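Long-range contacts in exodeoxyribonuclease 10 (Escherichia coli, PDB 4FZX), which degrades single-stranded and double-stranded DNA from the 3' end as a magnesium-dependent DEDDh exonuclease of the DnaQ family: residues 80-85 with 94-99; 2-7 with 142-147; 18-23 with 138-143; 66-71 with 87-92. One frame throughout, in Å; residues are numbered along the deposited sequence.

Overall arrangement
All four contacts belong to one exonuclease domain of the RNase H clan, built on a five-stranded mixed sheet. Along the chain the segments come in the order 2-7, 18-23, 66-71, 80-85, 87-92, 94-99, then helix 136-154, which closes contacts 2 and 3. Those two share Ile142 and Thr143, and their centres lie about 5 Å apart where the helix crosses the neighbouring strands 2-9 and 16-25. Contact 1, centred about 10 Å from contact 2, joins helix 82-88 to strand 95-98, outermost within this chain. Contact 4 lies further out, about 16 Å from contact 2. Contacts 2 and 3 bring Asp6 and Asp139 to one sodium, while contact 1 carries residues that touch a DNA sugar.

Contact 1. Residues 80-85 with 94-99; sequences HNASFD and GEWICT. With nucleotides of chain A.
His80 and Thr99 meet at the rim of the imidazole: Thr99 OG1 lies near the ring plane, 2.9 Å from His80 ND1, in a hydrogen bond whose donor could be either group. The two side chains cross at about a right angle. Thr99 turns OG1 between its own backbone N and carbonyl carbon (chi1 49°), which aims the hydroxyl at the histidine. On the other ring nitrogen, NE2 bonds to the carbonyl O of Tyr112, so the imidazole is gripped at both ends and its rotation is fixed.

Beside this pair, the thiol of Cys98 receives the backbone N-H of Ala82; Ala82 N stands 3.4 Å from Cys98 SG, with an N-H...S angle of 158°. Cys98 also caps a backbone N just past its segment. Ala82 CB lies against the indole, 3.7 Å from Trp96 CE3, and Asp85 CB lies 4.1 Å from Trp96 CH2, both approaching the ring obliquely.

Asn81, whose side chain leaves the backbone away from segment 94-99, donates through ND2 a nearly straight bond of 2.9 Å to O4' of DA16 of chain A, while C2' of that sugar sits over the centre of one Phe84 face. Strand 76-79, helix 82-88 and strand 95-98 form a beta-alpha-beta unit of the DEDDh exonuclease fold, and the turn after strand 76-79, with the first turn of helix 82-88, here binds a DNA sugar.

Contact 2. Residues 2-7 with 142-147; sequences LRIIDT and ITAALL. With NA (sodium ion), chain G; NA (sodium ion), chain E.
Strand 2-7 and helix 142-147 run roughly antiparallel, their axes at 142° and 8.7 Å apart at the closest, with Ile4 and Ala144 nearest by CA atoms. Ile4 carries most of the interface. Its two branches part company: CG1 points beside the backbone N (chi1 -70°) and lies against Ala144, 4.0 Å from Ala144 CB; the Ile4 and Thr143 side chains pass in opposite directions, with Ile4 CG2 4.0 Å from Thr143 CB. At the far end of the CG1 branch, Ile4 CD1 meets Leu147 CD2 at 3.8 Å. Leu2 CD1 also comes to this methyl, the two leucines meeting at a slant, so Leu147 CD2 is shared by two residues on one face of the strand.

Further along the strand the chemistry turns polar. Water 1 links Asp6 OD1 and Thr143 OG1, 2.7 Å from the latter, which is bonded to Asp139 O. Asp6 OD1 binds the sodium of chain E at 2.4 Å, whereas Asp6 OD2 is a longer 2.9 Å ligand of the sodium of chain G, whose site Glu8 and Asp139 complete on the protein side. DNA phosphate also coordinates these ions. An oily seam grades into a two-cation site, where the positive ions would offset the negative charge gathered from carboxylates and phosphate. Sodium occupies it here; as in DEDDh relatives, the two positions probably correspond to those of the magnesium cofactor.

Contact 3. Residues 18-23 with 138-143; sequences EIASVD and YDCYIT. With NA (sodium ion), chain G.
Cys140 SG stands beside its backbone N (chi1 -80°), a setting that lays the sulfur against the backbone of Ala20, 3.3 Å from Ala20 O and 3.9 Å from Ala20 CB. Tyr141 has a similar first torsion (chi1 -84°), but one residue further round the helix this carries the ring across Val22, the two side chains at about a right angle. Val22 CG1 rests over one face of the phenol ring, 3.7 Å above its plane and offset toward the rim, in a CH-pi contact. The other valine methyl, CG2, leans on the helix itself, 3.7 Å from Cys140 O. Val22 therefore straddles two consecutive helix residues, one branch for each.

The strand and helix axes run at 35° to each other, 7.5 Å apart at closest approach: helix 136-154 packs on the sheet of the RNase H-like exonuclease domain, and the same helix supplies a metal ligand. Asp139 OD2 coordinates the sodium of chain G at 2.2 Å. The other carboxylate oxygen, OD1, accepts hydrogen bonds from His134 N and His133 ND1, which probably help to orient the group. Further along the helix, Thr143 N and OG1 reach Asp139 O from opposite faces of the carbonyl plane. At the start of segment 18-23, Glu18 is paired with Arg135 in a salt bridge and accepts from Ala136 N.

Contact 4. Residues 66-71 with 87-92; sequences DVIPHY and RVLPEM
Ile68 and selenomethionine Met92 reach toward each other tip to tip, and with Pro90 they make the apolar heart of this contact. Ile68 CG1 comes 3.7 Å from Met92 SE and CD1 follows at 3.8 Å from the same selenium, so both carbons of the longer branch touch the selenium. That branch stands opposite the backbone N (chi1 -157°), which directs it toward segment 87-92. Pro90 CG meets the isoleucine where its branches fork, 4.1 Å from both Ile68 CG1 and Ile68 CG2. Leu89 adds a lighter touch, with CG 4.5 Å from Ile68 CD1.

A second apolar meeting depends on the fold of the selenomethionine chain. Bends at both chi2 (-59°) and chi3 (-68°) fold the chain back and turn its methyl to the root of Tyr71, where Met92 CE lies 4.0 Å from Tyr71 CB. The phenol end of Tyr71 leads elsewhere.

No hydrogen bond crosses between the two segments; the polar groups of Tyr71 are satisfied by residues of the sheet. Its OH bonds to His35 ND1, and its carbonyl O accepts from both Arg3 NH1 and Tyr77 OH.

The whole cluster joins the turn after helix 64-67 to the chain leaving helix 82-88. Ile68 and Tyr71 rest on Ile19 of strand 16-25, while Tyr71 and Leu89 both lie on Ile5 of strand 2-9, with Tyr71 also against Met33 of strand 28-36.

Contact 1. Residues 80-85 with 94-99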
# COMPACT_ATOMS: atom_id res chain seq x y z
N HIS C 80 3.29 15.65 -24.33
CA HIS C 80 3.18 16.05 -22.95
C HIS C 80 1.73 16.28 -22.56
O HIS C 80 1.11 17.26 -22.97
CB HIS C 80 4.03 17.28 -22.66
CG HIS C 80 4.22 17.54 -21.20
ND1 HIS C 80 5.12 16.83 -20.43
CD2 HIS C 80 3.52 18.32 -20.33
CE1 HIS C 80 5.02 17.21 -19.17
NE2 HIS C 80 4.03 18.09 -19.08
N ASN C 81 1.19 15.39 -21.74
CA ASN C 81 -0.27 15.22 -21.61
C ASN C 81 -0.93 14.72 -22.89
O ASN C 81 -1.73 15.42 -23.52
CB ASN C 81 -0.97 16.50 -21.14
CG ASN C 81 -2.36 16.22 -20.54
OD1 ASN C 81 -2.67 15.08 -20.18
ND2 ASN C 81 -3.18 17.24 -20.42
N ALA C 82 -0.57 13.50 -23.28
CA ALA C 82 -0.93 12.93 -24.58
C ALA C 82 -2.45 12.76 -24.72
O ALA C 82 -2.97 12.72 -25.81
CB ALA C 82 -0.22 11.60 -24.77
N SER C 83 -3.12 12.57 -23.59
CA SER C 83 -4.58 12.70 -23.48
C SER C 83 -5.14 13.82 -24.36
O SER C 83 -6.15 13.65 -25.06
CB SER C 83 -4.92 13.01 -22.02
OG SER C 83 -6.23 12.61 -21.71
N PHE C 84 -4.52 14.98 -24.26
CA PHE C 84 -4.97 16.15 -25.01
C PHE C 84 -4.78 16.00 -26.53
O PHE C 84 -5.75 16.04 -27.27
CB PHE C 84 -4.32 17.43 -24.47
CG PHE C 84 -4.72 18.67 -25.23
CD1 PHE C 84 -5.93 19.30 -24.97
CD2 PHE C 84 -3.89 19.19 -26.21
CE1 PHE C 84 -6.30 20.43 -25.68
CE2 PHE C 84 -4.25 20.33 -26.92
CZ PHE C 84 -5.45 20.96 -26.64
N ASP C 85 -3.55 15.75 -26.98
CA ASP C 85 -3.30 15.64 -28.43
C ASP C 85 -4.06 14.49 -29.09
O ASP C 85 -4.60 14.64 -30.19
CB ASP C 85 -1.80 15.54 -28.73
CG ASP C 85 -1.00 16.62 -28.04
OD1 ASP C 85 -0.88 16.57 -26.78
OD2 ASP C 85 -0.53 17.56 -28.74
N GLY C 94 -0.31 4.70 -34.08
CA GLY C 94 0.65 4.11 -33.15
C GLY C 94 0.12 3.95 -31.75
O GLY C 94 -1.08 3.87 -31.54
N GLU C 95 1.02 3.89 -30.78
CA GLU C 95 0.65 3.87 -29.37
C GLU C 95 1.18 5.16 -28.70
O GLU C 95 2.22 5.68 -29.09
CB GLU C 95 1.26 2.63 -28.69
CG GLU C 95 0.40 2.04 -27.57
CD GLU C 95 -0.80 1.25 -28.10
OE1 GLU C 95 -1.80 1.14 -27.36
OE2 GLU C 95 -0.75 0.77 -29.25
N TRP C 96 0.45 5.66 -27.72
CA TRP C 96 0.78 6.93 -27.12
C TRP C 96 1.62 6.77 -25.87
O TRP C 96 1.41 5.85 -25.06
CB TRP C 96 -0.48 7.74 -26.80
CG TRP C 96 -1.12 8.34 -28.00
CD1 TRP C 96 -2.14 7.80 -28.74
CD2 TRP C 96 -0.80 9.60 -28.61
NE1 TRP C 96 -2.47 8.65 -29.76
CE2 TRP C 96 -1.65 9.75 -29.72
CE3 TRP C 96 0.12 10.62 -28.32
CZ2 TRP C 96 -1.63 10.89 -30.53
CZ3 TRP C 96 0.17 11.73 -29.15
CH2 TRP C 96 -0.72 11.87 -30.22
N ILE C 97 2.58 7.68 -25.72
CA ILE C 97 3.35 7.81 -24.50
C ILE C 97 3.19 9.23 -23.96
O ILE C 97 3.25 10.20 -24.73
CB ILE C 97 4.82 7.47 -24.73
CG1 ILE C 97 4.97 5.95 -24.93
CG2 ILE C 97 5.68 7.94 -23.57
CD1 ILE C 97 6.29 5.54 -25.59
N CYS C 98 2.88 9.34 -22.68
CA CYS C 98 2.70 10.65 -22.06
C CYS C 98 3.88 11.01 -21.15
O CYS C 98 4.13 10.34 -20.17
CB CYS C 98 1.40 10.68 -21.26
SG CYS C 98 1.06 12.31 -20.57
N THR C 99 4.62 12.06 -21.49
CA THR C 99 5.74 12.49 -20.66
C THR C 99 5.31 13.12 -19.35
O THR C 99 6.08 13.16 -18.39
CB THR C 99 6.70 13.42 -21.39
OG1 THR C 99 5.97 14.49 -22.01
CG2 THR C 99 7.52 12.66 -22.41
P DA A 16 0.83 21.97 -19.44
OP1 DA A 16 2.16 21.70 -20.01
OP2 DA A 16 0.44 23.31 -18.89
O5' DA A 16 -0.27 21.53 -20.53
C5' DA A 16 -0.13 20.33 -21.25
C4' DA A 16 -1.22 20.22 -22.31
O4' DA A 16 -2.46 19.82 -21.65
C3' DA A 16 -1.55 21.53 -23.03
O3' DA A 16 -0.75 21.66 -24.23
C2' DA A 16 -3.04 21.38 -23.35
C1' DA A 16 -3.54 20.56 -22.16
N9 DA A 16 -4.07 21.41 -21.12
C8 DA A 16 -3.47 22.47 -20.53
N7 DA A 16 -4.24 23.10 -19.68
C5 DA A 16 -5.41 22.39 -19.71
C6 DA A 16 -6.63 22.57 -19.04
N6 DA A 16 -6.84 23.55 -18.16
N1 DA A 16 -7.62 21.71 -19.33
C2 DA A 16 -7.39 20.74 -20.24
N3 DA A 16 -6.28 20.48 -20.94
C4 DA A 16 -5.33 21.35 -20.61

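Contact 2. Residues 2-7 with 142-147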
# COMPACT_ATOMS: atom_id res chain seq x y z
N LEU C 2 10.97 7.09 -31.35
CA LEU C 2 9.77 7.69 -30.81
C LEU C 2 9.49 9.02 -31.50
O LEU C 2 10.41 9.82 -31.71
CB LEU C 2 9.94 7.89 -29.31
CG LEU C 2 10.41 6.60 -28.64
CD1 LEU C 2 11.62 6.85 -27.76
CD2 LEU C 2 9.27 5.99 -27.85
N ARG C 3 8.26 9.21 -31.93
CA ARG C 3 7.89 10.46 -32.56
C ARG C 3 7.19 11.39 -31.57
O ARG C 3 6.14 11.06 -31.03
CB ARG C 3 7.00 10.20 -33.77
CG ARG C 3 6.59 11.45 -34.50
CD ARG C 3 6.23 11.12 -35.92
NE ARG C 3 7.42 10.72 -36.66
CZ ARG C 3 7.40 10.14 -37.86
NH1 ARG C 3 6.24 9.87 -38.46
NH2 ARG C 3 8.55 9.85 -38.46
N ILE C 4 7.84 12.50 -31.26
CA ILE C 4 7.27 13.48 -30.36
C ILE C 4 6.37 14.38 -31.17
O ILE C 4 6.75 14.81 -32.26
CB ILE C 4 8.38 14.34 -29.67
CG1 ILE C 4 9.17 13.49 -28.66
CG2 ILE C 4 7.76 15.57 -28.98
CD1 ILE C 4 9.87 12.28 -29.30
N ILE C 5 5.15 14.59 -30.67
CA ILE C 5 4.12 15.38 -31.36
C ILE C 5 3.70 16.55 -30.47
O ILE C 5 3.53 16.40 -29.26
CB ILE C 5 2.84 14.53 -31.64
CG1 ILE C 5 3.05 13.58 -32.81
CG2 ILE C 5 1.65 15.46 -32.01
CD1 ILE C 5 2.42 14.08 -34.09
N ASP C 6 3.47 17.71 -31.10
CA ASP C 6 2.77 18.80 -30.43
C ASP C 6 1.80 19.49 -31.36
O ASP C 6 2.04 19.60 -32.56
CB ASP C 6 3.76 19.81 -29.84
CG ASP C 6 3.06 20.90 -29.01
OD1 ASP C 6 2.65 20.62 -27.87
OD2 ASP C 6 2.95 22.04 -29.49
N THR C 7 0.75 20.04 -30.76
CA THR C 7 -0.37 20.63 -31.47
C THR C 7 -0.75 21.94 -30.76
O THR C 7 -1.01 21.94 -29.57
CB THR C 7 -1.60 19.68 -31.40
OG1 THR C 7 -1.33 18.48 -32.14
CG2 THR C 7 -2.81 20.33 -31.97
N ILE C 142 11.41 20.80 -26.65
CA ILE C 142 11.36 20.79 -25.19
C ILE C 142 10.95 19.41 -24.69
O ILE C 142 11.62 18.81 -23.85
CB ILE C 142 10.33 21.83 -24.65
CG1 ILE C 142 10.71 23.25 -25.09
CG2 ILE C 142 10.21 21.73 -23.14
CD1 ILE C 142 12.14 23.65 -24.79
N THR C 143 9.89 18.87 -25.28
CA THR C 143 9.34 17.60 -24.83
C THR C 143 10.29 16.46 -25.17
O THR C 143 10.55 15.60 -24.34
CB THR C 143 7.95 17.37 -25.43
OG1 THR C 143 7.11 18.48 -25.08
CG2 THR C 143 7.31 16.07 -24.92
N ALA C 144 10.91 16.53 -26.34
CA ALA C 144 11.91 15.54 -26.73
C ALA C 144 13.08 15.56 -25.75
O ALA C 144 13.51 14.50 -25.26
CB ALA C 144 12.41 15.79 -28.16
N ALA C 145 13.59 16.75 -25.43
CA ALA C 145 14.65 16.86 -24.42
C ALA C 145 14.20 16.26 -23.09
O ALA C 145 14.97 15.57 -22.42
CB ALA C 145 15.09 18.34 -24.24
N LEU C 146 12.96 16.52 -22.71
CA LEU C 146 12.41 15.95 -21.50
C LEU C 146 12.34 14.42 -21.56
O LEU C 146 12.62 13.74 -20.59
CB LEU C 146 11.03 16.53 -21.21
CG LEU C 146 10.26 15.86 -20.08
CD1 LEU C 146 11.03 15.94 -18.75
CD2 LEU C 146 8.85 16.44 -19.96
N LEU C 147 11.98 13.89 -22.73
CA LEU C 147 11.82 12.45 -22.88
C LEU C 147 13.18 11.76 -22.82
O LEU C 147 13.33 10.72 -22.17
CB LEU C 147 11.11 12.13 -24.20
CG LEU C 147 11.24 10.66 -24.64
CD1 LEU C 147 10.33 9.74 -23.79
CD2 LEU C 147 10.94 10.52 -26.11
NA NA G . 2.63 23.49 -27.00
NA NA E . 1.00 20.38 -26.11
O HOH W 1 5.02 19.55 -26.43
O HOH W 2 -0.41 20.08 -27.72
O HOH W 3 3.08 20.94 -24.80
O HOH W 4 0.89 18.12 -25.51
O HOH W 5 1.56 25.65 -26.03

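Contact 3. Residues 18-23 with 138-143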
# COMPACT_ATOMS: atom_id res chain seq x y z
N GLU C 18 -1.64 24.58 -35.57
CA GLU C 18 -0.29 24.14 -35.86
C GLU C 18 -0.07 22.70 -35.37
O GLU C 18 -0.54 22.32 -34.31
CB GLU C 18 0.74 25.07 -35.19
CG GLU C 18 2.13 25.06 -35.85
CD GLU C 18 3.10 26.09 -35.27
OE1 GLU C 18 2.92 26.51 -34.10
OE2 GLU C 18 4.08 26.44 -35.97
N ILE C 19 0.73 21.94 -36.10
CA ILE C 19 1.21 20.67 -35.62
C ILE C 19 2.68 20.52 -35.98
O ILE C 19 3.15 21.11 -36.98
CB ILE C 19 0.42 19.52 -36.24
CG1 ILE C 19 0.81 18.19 -35.58
CG2 ILE C 19 0.66 19.48 -37.77
CD1 ILE C 19 -0.10 17.00 -36.00
N ALA C 20 3.39 19.73 -35.20
CA ALA C 20 4.82 19.51 -35.43
C ALA C 20 5.25 18.21 -34.78
O ALA C 20 4.55 17.68 -33.90
CB ALA C 20 5.61 20.67 -34.86
N SER C 21 6.42 17.70 -35.19
CA SER C 21 7.03 16.55 -34.54
C SER C 21 8.55 16.51 -34.68
O SER C 21 9.12 17.09 -35.61
CB SER C 21 6.42 15.23 -35.04
OG SER C 21 6.86 14.91 -36.35
N VAL C 22 9.21 15.80 -33.76
CA VAL C 22 10.58 15.37 -33.97
C VAL C 22 10.67 13.89 -33.62
O VAL C 22 9.80 13.34 -32.94
CB VAL C 22 11.55 16.16 -33.08
CG1 VAL C 22 11.70 17.58 -33.60
CG2 VAL C 22 11.07 16.15 -31.63
N ASP C 23 11.74 13.24 -34.08
CA ASP C 23 11.95 11.85 -33.74
C ASP C 23 13.12 11.76 -32.79
O ASP C 23 14.11 12.50 -32.92
CB ASP C 23 12.19 11.00 -35.00
CG ASP C 23 10.99 10.98 -35.94
OD1 ASP C 23 9.87 11.32 -35.50
OD2 ASP C 23 11.16 10.67 -37.14
N TYR C 138 8.83 24.26 -31.53
CA TYR C 138 9.61 24.66 -30.37
C TYR C 138 9.32 23.74 -29.19
O TYR C 138 10.25 23.16 -28.59
CB TYR C 138 9.30 26.11 -30.03
CG TYR C 138 10.21 26.71 -28.99
CD1 TYR C 138 10.08 26.36 -27.65
CD2 TYR C 138 11.18 27.64 -29.34
CE1 TYR C 138 10.90 26.91 -26.68
CE2 TYR C 138 12.01 28.20 -28.37
CZ TYR C 138 11.86 27.84 -27.05
OH TYR C 138 12.69 28.37 -26.09
N ASP C 139 8.04 23.53 -28.90
CA ASP C 139 7.65 22.68 -27.77
C ASP C 139 8.00 21.21 -27.98
O ASP C 139 8.20 20.47 -27.00
CB ASP C 139 6.16 22.82 -27.48
CG ASP C 139 5.80 24.15 -26.83
OD1 ASP C 139 6.66 25.05 -26.73
OD2 ASP C 139 4.61 24.31 -26.44
N CYS C 140 8.06 20.77 -29.24
CA CYS C 140 8.52 19.42 -29.57
C CYS C 140 9.94 19.19 -29.10
O CYS C 140 10.27 18.13 -28.60
CB CYS C 140 8.42 19.14 -31.08
SG CYS C 140 6.76 18.71 -31.65
N TYR C 141 10.79 20.19 -29.29
CA TYR C 141 12.18 20.12 -28.84
C TYR C 141 12.30 20.08 -27.32
O TYR C 141 13.16 19.38 -26.77
CB TYR C 141 13.00 21.28 -29.41
CG TYR C 141 13.51 20.98 -30.80
CD1 TYR C 141 14.67 20.25 -30.98
CD2 TYR C 141 12.75 21.31 -31.92
CE1 TYR C 141 15.13 19.92 -32.24
CE2 TYR C 141 13.19 20.96 -33.20
CZ TYR C 141 14.39 20.28 -33.34
OH TYR C 141 14.85 19.94 -34.60
N ILE C 142 11.41 20.80 -26.65
CA ILE C 142 11.36 20.79 -25.19
C ILE C 142 10.95 19.41 -24.69
O ILE C 142 11.62 18.81 -23.85
CB ILE C 142 10.33 21.83 -24.65
CG1 ILE C 142 10.71 23.25 -25.09
CG2 ILE C 142 10.21 21.73 -23.14
CD1 ILE C 142 12.14 23.65 -24.79
N THR C 143 9.89 18.87 -25.28
CA THR C 143 9.34 17.60 -24.83
C THR C 143 10.29 16.46 -25.17
O THR C 143 10.55 15.60 -24.34
CB THR C 143 7.95 17.37 -25.43
OG1 THR C 143 7.11 18.48 -25.08
CG2 THR C 143 7.31 16.07 -24.92
NA NA G . 2.63 23.49 -27.00
O HOH W 5 1.56 25.65 -26.03

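Contact 4. Residues 66-71 with 87-92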
# COMPACT_ATOMS: atom_id res chain seq x y z
N ASP C 66 -5.50 17.14 -44.41
CA ASP C 66 -4.59 17.23 -45.54
C ASP C 66 -3.15 17.00 -45.09
O ASP C 66 -2.29 16.64 -45.88
CB ASP C 66 -4.68 18.62 -46.18
CG ASP C 66 -6.05 18.90 -46.81
OD1 ASP C 66 -6.72 17.94 -47.26
OD2 ASP C 66 -6.43 20.10 -46.90
N VAL C 67 -2.90 17.23 -43.81
CA VAL C 67 -1.54 17.42 -43.31
C VAL C 67 -1.15 16.25 -42.40
O VAL C 67 -0.01 15.77 -42.42
CB VAL C 67 -1.43 18.82 -42.58
CG1 VAL C 67 -0.75 18.71 -41.25
CG2 VAL C 67 -0.75 19.86 -43.49
N ILE C 68 -2.16 15.69 -41.74
CA ILE C 68 -1.91 14.62 -40.77
C ILE C 68 -1.19 13.38 -41.32
O ILE C 68 -0.34 12.81 -40.63
CB ILE C 68 -3.18 14.25 -39.94
CG1 ILE C 68 -2.78 13.59 -38.63
CG2 ILE C 68 -4.12 13.37 -40.73
CD1 ILE C 68 -1.89 14.47 -37.74
N PRO C 69 -1.43 13.02 -42.60
CA PRO C 69 -0.77 11.79 -43.09
C PRO C 69 0.75 11.87 -43.10
O PRO C 69 1.40 10.84 -42.97
CB PRO C 69 -1.33 11.62 -44.51
CG PRO C 69 -2.64 12.40 -44.49
CD PRO C 69 -2.35 13.58 -43.61
N HIS C 70 1.31 13.07 -43.13
CA HIS C 70 2.78 13.24 -43.10
C HIS C 70 3.40 12.83 -41.78
O HIS C 70 4.60 12.57 -41.70
CB HIS C 70 3.15 14.69 -43.39
CG HIS C 70 2.69 15.17 -44.73
ND1 HIS C 70 1.95 16.32 -44.90
CD2 HIS C 70 2.84 14.63 -45.97
CE1 HIS C 70 1.66 16.47 -46.18
NE2 HIS C 70 2.19 15.45 -46.85
N TYR C 71 2.56 12.72 -40.76
CA TYR C 71 2.99 12.34 -39.42
C TYR C 71 2.81 10.84 -39.14
O TYR C 71 3.31 10.34 -38.11
CB TYR C 71 2.26 13.20 -38.37
CG TYR C 71 2.61 14.67 -38.50
CD1 TYR C 71 3.68 15.21 -37.79
CD2 TYR C 71 1.98 15.47 -39.45
CE1 TYR C 71 4.08 16.55 -37.98
CE2 TYR C 71 2.36 16.80 -39.65
CZ TYR C 71 3.41 17.34 -38.91
OH TYR C 71 3.78 18.65 -39.10
N ARG C 87 -6.94 13.34 -28.24
CA ARG C 87 -8.32 13.80 -28.41
C ARG C 87 -8.51 14.78 -29.56
O ARG C 87 -9.50 14.70 -30.29
CB ARG C 87 -8.84 14.41 -27.11
CG ARG C 87 -10.23 15.02 -27.23
CD ARG C 87 -10.85 15.26 -25.85
NE ARG C 87 -10.02 16.08 -24.96
CZ ARG C 87 -9.94 17.41 -25.02
NH1 ARG C 87 -10.61 18.10 -25.94
NH2 ARG C 87 -9.19 18.07 -24.14
N VAL C 88 -7.61 15.74 -29.70
CA VAL C 88 -7.87 16.85 -30.63
C VAL C 88 -7.38 16.53 -32.05
O VAL C 88 -7.80 17.17 -33.01
CB VAL C 88 -7.27 18.20 -30.12
CG1 VAL C 88 -7.84 18.54 -28.75
CG2 VAL C 88 -5.76 18.14 -30.07
N LEU C 89 -6.51 15.54 -32.17
CA LEU C 89 -6.00 15.11 -33.46
C LEU C 89 -6.89 14.00 -34.02
O LEU C 89 -7.53 13.27 -33.26
CB LEU C 89 -4.58 14.58 -33.28
CG LEU C 89 -3.34 15.42 -33.61
CD1 LEU C 89 -3.62 16.89 -33.82
CD2 LEU C 89 -2.22 15.21 -32.59
N PRO C 90 -6.88 13.82 -35.36
CA PRO C 90 -7.41 12.59 -35.97
C PRO C 90 -6.68 11.36 -35.45
O PRO C 90 -5.54 11.47 -34.97
CB PRO C 90 -7.09 12.76 -37.47
CG PRO C 90 -6.70 14.22 -37.64
CD PRO C 90 -6.12 14.64 -36.33
N GLU C 91 -7.33 10.20 -35.52
CA GLU C 91 -6.74 8.96 -35.01
C GLU C 91 -5.34 8.72 -35.57
O GLU C 91 -5.14 8.79 -36.77
CB GLU C 91 -7.65 7.76 -35.33
CG GLU C 91 -7.13 6.44 -34.77
CD GLU C 91 -8.12 5.29 -34.94
OE1 GLU C 91 -7.75 4.26 -35.56
OE2 GLU C 91 -9.27 5.41 -34.46
N MSE C 92 -4.39 8.40 -34.70
CA MSE C 92 -3.01 8.11 -35.12
C MSE C 92 -2.74 6.60 -35.10
O MSE C 92 -3.36 5.87 -34.32
CB MSE C 92 -2.00 8.82 -34.20
CG MSE C 92 -2.18 10.34 -34.12
SE MSE C 92 -2.02 11.17 -35.88
CE MSE C 92 -0.14 10.85 -36.21